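Local coordinates for site-specific recombinase, resolvase family protein (PDB 3GUV) that probably cuts and rejoins DNA at specific sites, as a member of the resolvase family of serine recombinases, at residues F78-L84 with N107-D113; M66-K70 with I100-V106. One frame throughout, in Å; residues are numbered along the deposited sequence.

Contact 1: F78-L84 with N107-D113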
ATOM      1  N   PHE A  78      10.685   3.954  19.194  1.00 27.44           N
ATOM      2  CA  PHE A  78       9.785   4.373  18.072  1.00 26.67           C
ATOM      3  C   PHE A  78      10.226   5.657  17.327  1.00 25.41           C
ATOM      4  O   PHE A  78      10.916   6.538  17.905  1.00 24.01           O
ATOM      5  CB  PHE A  78       8.361   4.583  18.593  1.00 26.62           C
ATOM      6  CG  PHE A  78       7.716   3.366  19.160  1.00 28.80           C
ATOM      7  CD1 PHE A  78       7.030   2.486  18.337  1.00 32.47           C
ATOM      8  CD2 PHE A  78       7.733   3.121  20.531  1.00 30.48           C
ATOM      9  CE1 PHE A  78       6.409   1.354  18.848  1.00 30.42           C
ATOM     10  CE2 PHE A  78       7.125   1.990  21.054  1.00 32.09           C
ATOM     11  CZ  PHE A  78       6.434   1.112  20.193  1.00 32.71           C
ATOM     12  N   VAL A  79       9.872   5.740  16.036  1.00 24.15           N
ATOM     13  CA  VAL A  79       9.702   7.036  15.337  1.00 24.34           C
ATOM     14  C   VAL A  79       8.215   7.332  15.219  1.00 25.13           C
ATOM     15  O   VAL A  79       7.425   6.468  14.730  1.00 26.21           O
ATOM     16  CB  VAL A  79      10.253   7.059  13.899  1.00 25.26           C
ATOM     17  CG1 VAL A  79       9.917   8.389  13.213  1.00 22.97           C
ATOM     18  CG2 VAL A  79      11.763   6.744  13.861  1.00 23.00           C
ATOM     19  N   LEU A  80       7.820   8.516  15.675  1.00 24.69           N
ATOM     20  CA  LEU A  80       6.486   9.019  15.467  1.00 24.84           C
ATOM     21  C   LEU A  80       6.483   9.917  14.235  1.00 24.60           C
ATOM     22  O   LEU A  80       7.276  10.850  14.146  1.00 24.45           O
ATOM     23  CB  LEU A  80       6.004   9.823  16.679  1.00 25.50           C
ATOM     24  CG  LEU A  80       5.550   9.120  17.970  1.00 26.53           C
ATOM     25  CD1 LEU A  80       6.505   8.076  18.540  1.00 23.65           C
ATOM     26  CD2 LEU A  80       5.279  10.249  19.004  1.00 28.21           C
ATOM     27  N   VAL A  81       5.591   9.600  13.297  1.00 23.90           N
ATOM     28  CA  VAL A  81       5.205  10.449  12.156  1.00 22.26           C
ATOM     29  C   VAL A  81       3.724  10.851  12.291  1.00 23.18           C
ATOM     30  O   VAL A  81       2.959  10.253  13.105  1.00 22.15           O
ATOM     31  CB  VAL A  81       5.490   9.742  10.826  1.00 22.35           C
ATOM     32  CG1 VAL A  81       6.950   9.351  10.765  1.00 22.50           C
ATOM     33  CG2 VAL A  81       4.606   8.501  10.636  1.00 20.81           C
ATOM     34  N   PHE A  82       3.311  11.919  11.583  1.00 23.60           N
ATOM     35  CA  PHE A  82       1.907  12.338  11.623  1.00 24.85           C
ATOM     36  C   PHE A  82       1.028  11.300  10.896  1.00 25.59           C
ATOM     37  O   PHE A  82       0.052  10.789  11.448  1.00 26.01           O
ATOM     38  CB  PHE A  82       1.723  13.751  11.012  1.00 25.72           C
ATOM     39  CG  PHE A  82       0.321  14.310  11.203  1.00 24.11           C
ATOM     40  CD1 PHE A  82      -0.135  14.628  12.469  1.00 23.08           C
ATOM     41  CD2 PHE A  82      -0.530  14.473  10.121  1.00 26.03           C
ATOM     42  CE1 PHE A  82      -1.386  15.130  12.672  1.00 24.62           C
ATOM     43  CE2 PHE A  82      -1.821  14.972  10.305  1.00 27.48           C
ATOM     44  CZ  PHE A  82      -2.244  15.315  11.584  1.00 27.98           C
ATOM     45  N   LYS A  83       1.439  10.949   9.692  1.00 27.28           N
ATOM     46  CA  LYS A  83       0.845   9.861   8.905  1.00 28.94           C
ATOM     47  C   LYS A  83       1.863   9.373   7.857  1.00 29.77           C
ATOM     48  O   LYS A  83       2.885  10.044   7.621  1.00 30.12           O
ATOM     49  CB  LYS A  83      -0.442  10.361   8.255  1.00 29.80           C
ATOM     50  CG  LYS A  83      -0.232  11.550   7.414  1.00 32.01           C
ATOM     51  CD  LYS A  83      -1.539  12.202   7.017  1.00 36.03           C
ATOM     52  CE  LYS A  83      -1.180  13.510   6.303  1.00 38.70           C
ATOM     53  NZ  LYS A  83      -2.323  14.132   5.571  1.00 42.63           N
ATOM     54  N   LEU A  84       1.615   8.215   7.251  1.00 30.67           N
ATOM     55  CA  LEU A  84       2.558   7.604   6.283  1.00 32.01           C
ATOM     56  C   LEU A  84       2.957   8.497   5.107  1.00 33.65           C
ATOM     57  O   LEU A  84       4.123   8.501   4.681  1.00 33.22           O
ATOM     58  CB  LEU A  84       2.009   6.283   5.694  1.00 31.65           C
ATOM     59  CG  LEU A  84       2.103   5.021   6.533  1.00 31.39           C
ATOM     60  CD1 LEU A  84       1.594   3.744   5.762  1.00 27.76           C
ATOM     61  CD2 LEU A  84       3.557   4.836   6.994  1.00 30.01           C
ATOM     62  N   ASN A 107      10.403   0.719  15.862  1.00 28.79           N
ATOM     63  CA  ASN A 107       9.072   0.664  15.262  1.00 27.90           C
ATOM     64  C   ASN A 107       8.476   2.042  14.900  1.00 27.93           C
ATOM     65  O   ASN A 107       8.995   3.100  15.288  1.00 27.83           O
ATOM     66  CB  ASN A 107       8.139  -0.133  16.170  1.00 27.76           C
ATOM     67  CG  ASN A 107       8.294  -1.644  15.974  1.00 27.34           C
ATOM     68  OD1 ASN A 107       7.849  -2.205  14.975  1.00 24.26           O
ATOM     69  ND2 ASN A 107       8.950  -2.288  16.922  1.00 25.97           N
ATOM     70  N   LEU A 108       7.403   2.015  14.122  1.00 27.25           N
ATOM     71  CA  LEU A 108       6.783   3.208  13.557  1.00 26.65           C
ATOM     72  C   LEU A 108       5.378   3.404  14.099  1.00 26.11           C
ATOM     73  O   LEU A 108       4.571   2.448  14.104  1.00 25.75           O
ATOM     74  CB  LEU A 108       6.731   3.126  12.039  1.00 26.90           C
ATOM     75  CG  LEU A 108       6.201   4.393  11.327  1.00 27.75           C
ATOM     76  CD1 LEU A 108       7.247   5.555  11.377  1.00 19.99           C
ATOM     77  CD2 LEU A 108       5.844   3.977   9.866  1.00 29.08           C
ATOM     78  N   ILE A 109       5.124   4.629  14.565  1.00 25.82           N
ATOM     79  CA  ILE A 109       3.805   5.088  14.998  1.00 27.05           C
ATOM     80  C   ILE A 109       3.434   6.239  14.089  1.00 27.95           C
ATOM     81  O   ILE A 109       4.250   7.139  13.854  1.00 28.74           O
ATOM     82  CB  ILE A 109       3.751   5.499  16.505  1.00 26.85           C
ATOM     83  CG1 ILE A 109       4.120   4.299  17.382  1.00 26.79           C
ATOM     84  CG2 ILE A 109       2.323   6.013  16.908  1.00 26.36           C
ATOM     85  CD1 ILE A 109       4.057   4.554  18.922  1.00 23.46           C
ATOM     86  N   CYS A 110       2.258   6.108  13.470  1.00 28.81           N
ATOM     87  CA  CYS A 110       1.610   7.137  12.674  1.00 28.94           C
ATOM     88  C   CYS A 110       0.497   7.615  13.527  1.00 29.92           C
ATOM     89  O   CYS A 110      -0.486   6.910  13.744  1.00 29.28           O
ATOM     90  CB  CYS A 110       1.030   6.579  11.388  1.00 29.64           C
ATOM     91  SG  CYS A 110       2.256   5.730  10.419  1.00 33.35           S
ATOM     92  N   VAL A 111       0.674   8.817  14.036  1.00 30.11           N
ATOM     93  CA  VAL A 111      -0.249   9.408  14.952  1.00 31.23           C
ATOM     94  C   VAL A 111      -1.669   9.581  14.376  1.00 33.38           C
ATOM     95  O   VAL A 111      -2.643   9.188  15.018  1.00 34.04           O
ATOM     96  CB  VAL A 111       0.332  10.754  15.487  1.00 30.39           C
ATOM     97  CG1 VAL A 111      -0.715  11.567  16.148  1.00 30.18           C
ATOM     98  CG2 VAL A 111       1.513  10.453  16.451  1.00 29.19           C
ATOM     99  N   GLU A 112      -1.812  10.153  13.191  1.00 35.51           N
ATOM    100  CA  GLU A 112      -3.162  10.379  12.676  1.00 37.49           C
ATOM    101  C   GLU A 112      -3.811   9.071  12.204  1.00 38.47           C
ATOM    102  O   GLU A 112      -4.985   8.834  12.486  1.00 39.87           O
ATOM    103  CB  GLU A 112      -3.176  11.405  11.549  1.00 37.69           C
ATOM    104  CG  GLU A 112      -4.579  12.011  11.382  1.00 40.67           C
ATOM    105  CD  GLU A 112      -4.794  12.717  10.065  1.00 44.73           C
ATOM    106  OE1 GLU A 112      -5.457  13.793  10.095  1.00 46.89           O
ATOM    107  OE2 GLU A 112      -4.310  12.207   9.018  1.00 46.15           O
ATOM    108  N   ASP A 113      -3.044   8.216  11.521  1.00 39.34           N
ATOM    109  CA  ASP A 113      -3.570   6.934  11.003  1.00 40.03           C
ATOM    110  C   ASP A 113      -3.874   5.917  12.113  1.00 40.09           C
ATOM    111  O   ASP A 113      -4.581   4.941  11.880  1.00 40.82           O
ATOM    112  CB  ASP A 113      -2.585   6.304  10.022  1.00 40.06           C
ATOM    113  CG  ASP A 113      -2.200   7.246   8.866  1.00 42.66           C
ATOM    114  OD1 ASP A 113      -3.076   8.034   8.434  1.00 46.41           O
ATOM    115  OD2 ASP A 113      -1.032   7.193   8.376  1.00 43.76           O
TER

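Contact 2: M66-K70 with I100-V106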
ATOM      1  N   MET A  66      17.895   8.300  10.251  1.00 28.70           N
ATOM      2  CA  MET A  66      18.210   6.894  10.018  1.00 29.08           C
ATOM      3  C   MET A  66      19.665   6.500  10.404  1.00 30.00           C
ATOM      4  O   MET A  66      19.859   5.429  10.931  1.00 29.33           O
ATOM      5  CB  MET A  66      17.863   6.461   8.567  1.00 29.09           C
ATOM      6  CG  MET A  66      16.367   6.501   8.181  1.00 26.73           C
ATOM      7  SD  MET A  66      15.263   5.459   9.144  1.00 25.32           S
ATOM      8  CE  MET A  66      15.624   3.916   8.352  1.00 30.32           C
ATOM      9  N   GLU A  67      20.657   7.360  10.181  1.00 31.53           N
ATOM     10  CA  GLU A  67      22.017   7.113  10.717  1.00 33.71           C
ATOM     11  C   GLU A  67      22.061   7.098  12.267  1.00 33.51           C
ATOM     12  O   GLU A  67      22.776   6.293  12.905  1.00 33.35           O
ATOM     13  CB  GLU A  67      23.032   8.157  10.179  1.00 34.65           C
ATOM     14  CG  GLU A  67      23.100   8.319   8.600  1.00 39.23           C
ATOM     15  CD  GLU A  67      22.657   7.067   7.784  1.00 45.49           C
ATOM     16  OE1 GLU A  67      23.287   5.975   7.928  1.00 47.63           O
ATOM     17  OE2 GLU A  67      21.688   7.191   6.971  1.00 48.53           O
ATOM     18  N   ASP A  68      21.301   7.997  12.883  1.00 33.26           N
ATOM     19  CA  ASP A  68      21.231   8.044  14.342  1.00 33.04           C
ATOM     20  C   ASP A  68      20.557   6.755  14.892  1.00 32.80           C
ATOM     21  O   ASP A  68      20.848   6.307  15.989  1.00 30.94           O
ATOM     22  CB  ASP A  68      20.514   9.336  14.785  1.00 33.57           C
ATOM     23  CG  ASP A  68      21.349  10.626  14.505  1.00 35.37           C
ATOM     24  OD1 ASP A  68      22.584  10.543  14.258  1.00 37.50           O
ATOM     25  OD2 ASP A  68      20.776  11.743  14.580  1.00 34.33           O
ATOM     26  N   ILE A  69      19.666   6.157  14.087  1.00 33.27           N
ATOM     27  CA  ILE A  69      18.936   4.938  14.469  1.00 33.19           C
ATOM     28  C   ILE A  69      19.891   3.742  14.363  1.00 34.73           C
ATOM     29  O   ILE A  69      19.971   2.902  15.283  1.00 33.99           O
ATOM     30  CB  ILE A  69      17.644   4.708  13.570  1.00 32.93           C
ATOM     31  CG1 ILE A  69      16.487   5.641  14.024  1.00 31.29           C
ATOM     32  CG2 ILE A  69      17.233   3.234  13.591  1.00 30.32           C
ATOM     33  CD1 ILE A  69      15.238   5.653  13.112  1.00 26.76           C
ATOM     34  N   LYS A  70      20.617   3.706  13.244  1.00 35.84           N
ATOM     35  CA  LYS A  70      21.558   2.649  12.953  1.00 37.51           C
ATOM     36  C   LYS A  70      22.625   2.617  14.068  1.00 37.68           C
ATOM     37  O   LYS A  70      22.962   1.545  14.579  1.00 37.58           O
ATOM     38  CB  LYS A  70      22.186   2.825  11.545  1.00 38.00           C
ATOM     39  CG  LYS A  70      21.156   2.878  10.374  1.00 40.07           C
ATOM     40  CD  LYS A  70      21.540   2.043   9.138  1.00 43.60           C
ATOM     41  CE  LYS A  70      22.511   2.769   8.184  1.00 45.21           C
ATOM     42  NZ  LYS A  70      21.848   3.245   6.928  1.00 47.20           N
ATOM     43  N   ILE A 100      14.417  -1.657   7.643  1.00 34.68           N
ATOM     44  CA  ILE A 100      15.692  -1.156   8.192  1.00 34.70           C
ATOM     45  C   ILE A 100      15.532  -0.699   9.658  1.00 34.77           C
ATOM     46  O   ILE A 100      16.311  -1.087  10.513  1.00 34.66           O
ATOM     47  CB  ILE A 100      16.272   0.002   7.330  1.00 34.70           C
ATOM     48  CG1 ILE A 100      16.598  -0.487   5.905  1.00 33.21           C
ATOM     49  CG2 ILE A 100      17.540   0.592   7.995  1.00 35.24           C
ATOM     50  CD1 ILE A 100      16.724   0.625   4.888  1.00 32.63           C
ATOM     51  N   MET A 101      14.520   0.124   9.924  1.00 34.25           N
ATOM     52  CA  MET A 101      14.175   0.554  11.281  1.00 34.06           C
ATOM     53  C   MET A 101      14.047  -0.647  12.237  1.00 34.25           C
ATOM     54  O   MET A 101      14.672  -0.671  13.315  1.00 33.42           O
ATOM     55  CB  MET A 101      12.834   1.333  11.307  1.00 32.79           C
ATOM     56  CG  MET A 101      12.874   2.815  10.945  1.00 32.66           C
ATOM     57  SD  MET A 101      11.234   3.615  10.851  1.00 25.66           S
ATOM     58  CE  MET A 101      10.470   3.236  12.387  1.00 26.87           C
ATOM     59  N   GLN A 102      13.200  -1.615  11.876  1.00 34.45           N
ATOM     60  CA  GLN A 102      12.974  -2.769  12.755  1.00 34.93           C
ATOM     61  C   GLN A 102      14.244  -3.641  12.884  1.00 34.99           C
ATOM     62  O   GLN A 102      14.478  -4.196  13.955  1.00 33.68           O
ATOM     63  CB  GLN A 102      11.784  -3.613  12.299  1.00 35.45           C
ATOM     64  CG  GLN A 102      10.443  -2.905  12.363  1.00 37.18           C
ATOM     65  CD  GLN A 102       9.277  -3.796  11.934  1.00 39.13           C
ATOM     66  OE1 GLN A 102       9.283  -4.378  10.849  1.00 39.37           O
ATOM     67  NE2 GLN A 102       8.263  -3.892  12.793  1.00 39.96           N
ATOM     68  N   ASP A 103      15.042  -3.726  11.806  1.00 35.37           N
ATOM     69  CA  ASP A 103      16.385  -4.361  11.821  1.00 36.24           C
ATOM     70  C   ASP A 103      17.162  -3.812  13.005  1.00 36.13           C
ATOM     71  O   ASP A 103      17.798  -4.560  13.758  1.00 36.46           O
ATOM     72  CB  ASP A 103      17.178  -4.035  10.531  1.00 36.67           C
ATOM     73  CG  ASP A 103      17.913  -5.241   9.948  1.00 40.24           C
ATOM     74  OD1 ASP A 103      19.164  -5.395  10.105  1.00 41.91           O
ATOM     75  OD2 ASP A 103      17.213  -6.057   9.305  1.00 48.50           O
ATOM     76  N   TYR A 104      17.085  -2.486  13.177  1.00 35.40           N
ATOM     77  CA  TYR A 104      17.790  -1.795  14.244  1.00 34.75           C
ATOM     78  C   TYR A 104      16.958  -1.570  15.504  1.00 34.13           C
ATOM     79  O   TYR A 104      17.250  -0.659  16.270  1.00 33.76           O
ATOM     80  CB  TYR A 104      18.363  -0.471  13.731  1.00 35.08           C
ATOM     81  CG  TYR A 104      19.480  -0.653  12.746  1.00 35.14           C
ATOM     82  CD1 TYR A 104      20.792  -0.780  13.171  1.00 37.09           C
ATOM     83  CD2 TYR A 104      19.226  -0.726  11.403  1.00 37.95           C
ATOM     84  CE1 TYR A 104      21.831  -0.955  12.256  1.00 37.60           C
ATOM     85  CE2 TYR A 104      20.248  -0.918  10.475  1.00 39.46           C
ATOM     86  CZ  TYR A 104      21.549  -1.028  10.913  1.00 38.43           C
ATOM     87  OH  TYR A 104      22.550  -1.195   9.987  1.00 38.63           O
ATOM     88  N   GLY A 105      15.962  -2.427  15.742  1.00 33.72           N
ATOM     89  CA  GLY A 105      15.111  -2.344  16.964  1.00 33.67           C
ATOM     90  C   GLY A 105      13.991  -1.279  17.046  1.00 33.18           C
ATOM     91  O   GLY A 105      13.349  -1.147  18.099  1.00 33.51           O
ATOM     92  N   VAL A 106      13.728  -0.551  15.948  1.00 31.98           N
ATOM     93  CA  VAL A 106      12.851   0.645  15.978  1.00 30.54           C
ATOM     94  C   VAL A 106      11.526   0.411  15.197  1.00 29.84           C
ATOM     95  O   VAL A 106      11.530  -0.072  14.048  1.00 28.84           O
ATOM     96  CB  VAL A 106      13.623   1.891  15.473  1.00 30.61           C
ATOM     97  CG1 VAL A 106      12.727   3.164  15.439  1.00 30.98           C
ATOM     98  CG2 VAL A 106      14.907   2.151  16.354  1.00 30.23           C
TER

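Contact 1: F78-L84 with N107-D113
Val79 and Val81 of strand 78-81 and Ile109 of strand 107-110 carry the backbone ladder that zips these two parallel strands together. Val79 N donates to Asn107 O, Ile109 N to Val79 O (3.0 Å, almost straight at 177°), Val81 N to Ile109 O and Val111 N to Val81 O. The pairing outlasts the strands: Glu112 N still reaches Phe82 O at 2.6 Å, and beyond it a carboxylate takes over, Asp113 OD2 accepting from Leu84 N at 3.1 Å.

Apolar contacts clothe both faces of the sheet. On one, Ile109 CD1 lies over the face of the Phe78 ring, 3.9 Å from its centroid, while Asn107 CB comes at that ring obliquely. On the other, the side chains of Leu108 and Val81 cross at about a right angle, CD1 meeting CG1, and Cys110 SG touches both Val81 CG2 (3.6 Å) and Leu84 CD2. Helix 91-103, the crossover of this beta-alpha-beta unit, covers Leu108 through Leu98 and Met101.

Charge gathers past the strand ends. The backbone sets Glu112 CB over the Phe82 ring face; CG, anti to the backbone N (chi1 -159°), then sends the carboxylate along the ring toward Phe82 CE2 and beside Lys83, whose NZ stays 4.4 Å from Glu112 OE2, beyond a salt bridge. Regular main-chain bonding thus defines the central sheet, whereas past the C-terminal ends of the strands one more such bond is joined by a carboxylate, Asp113 OD2 tying the main chain at Leu84 to segment 107-113.

Contact 2: M66-K70 with I100-V106
Bends at chi2 (-136°) and chi3 (-83°) of Lys70 lay its aliphatic part across one face of the ring of Tyr104, which its own first torsion of -69° places beside the end of helix 60-70. Two neighbouring helices of the resolvase-type alpha/beta fold, 60-70 and 91-103, meet here by their C-terminal turns. Lys70 CA stands over the ring face, 3.8 Å from the centroid and offset toward the rim, a CH-pi contact; farther along the lysine, CD comes within 3.5 Å of Tyr104 CE2. The ammonium end leads off to Glu67 on the same helix, forming a salt bridge through a weak hydrogen bond, so it is the aliphatic part of the lysine that serves the aromatic ring.

Deeper in, Met66, Ile69, Met101 and Val106 make an apolar layer. Ile69 CG2 meets both Tyr104 CB and Val106 CG2, at 3.9 and 3.8 Å, and the same isoleucine rests on Val79 of the sheet. Bent at both chi2 and chi3, Met66 swings its methyl CE across to Met101 CG and, at the exposed margin, to Ile100 CG2, its side chain crossing both of theirs at about a right angle.

Helix 91-103 is closed by a Schellman motif in which Gly105, at positive phi, is the C-prime residue. The reversal carries the chain from Tyr104 to Val106, which packs on Val79. The two bonds of the motif run from Gly105 N to Gln102 O and, at 2.8 Å, from Val106 N to Met101 O.

Overall arrangement
One chain makes both contacts from consecutive elements, and the segments alternate along it: helix 60-70, strand 78-81, helix 91-103, strand 107-110. Contact 1 lies in the central sheet and is governed by main-chain hydrogen bonds, with buried side chains on both faces and polar groups only at its ends. Contact 2 sits farther out, on the helical layer over that sheet; it relies on apolar packing and a CH-pi contact, buried beneath and exposed at Lys70, Ile100 and Tyr104. They meet where Ile69 CD1 packs on Val79 CG2 and Met101 CE on Asn107 O, while Gln102 NE2 probably hydrogen-bonds Asn107 OD1, which also bonds Ser117. Of the two, only contact 1 touches the second subunit, through Ala131 of that chain.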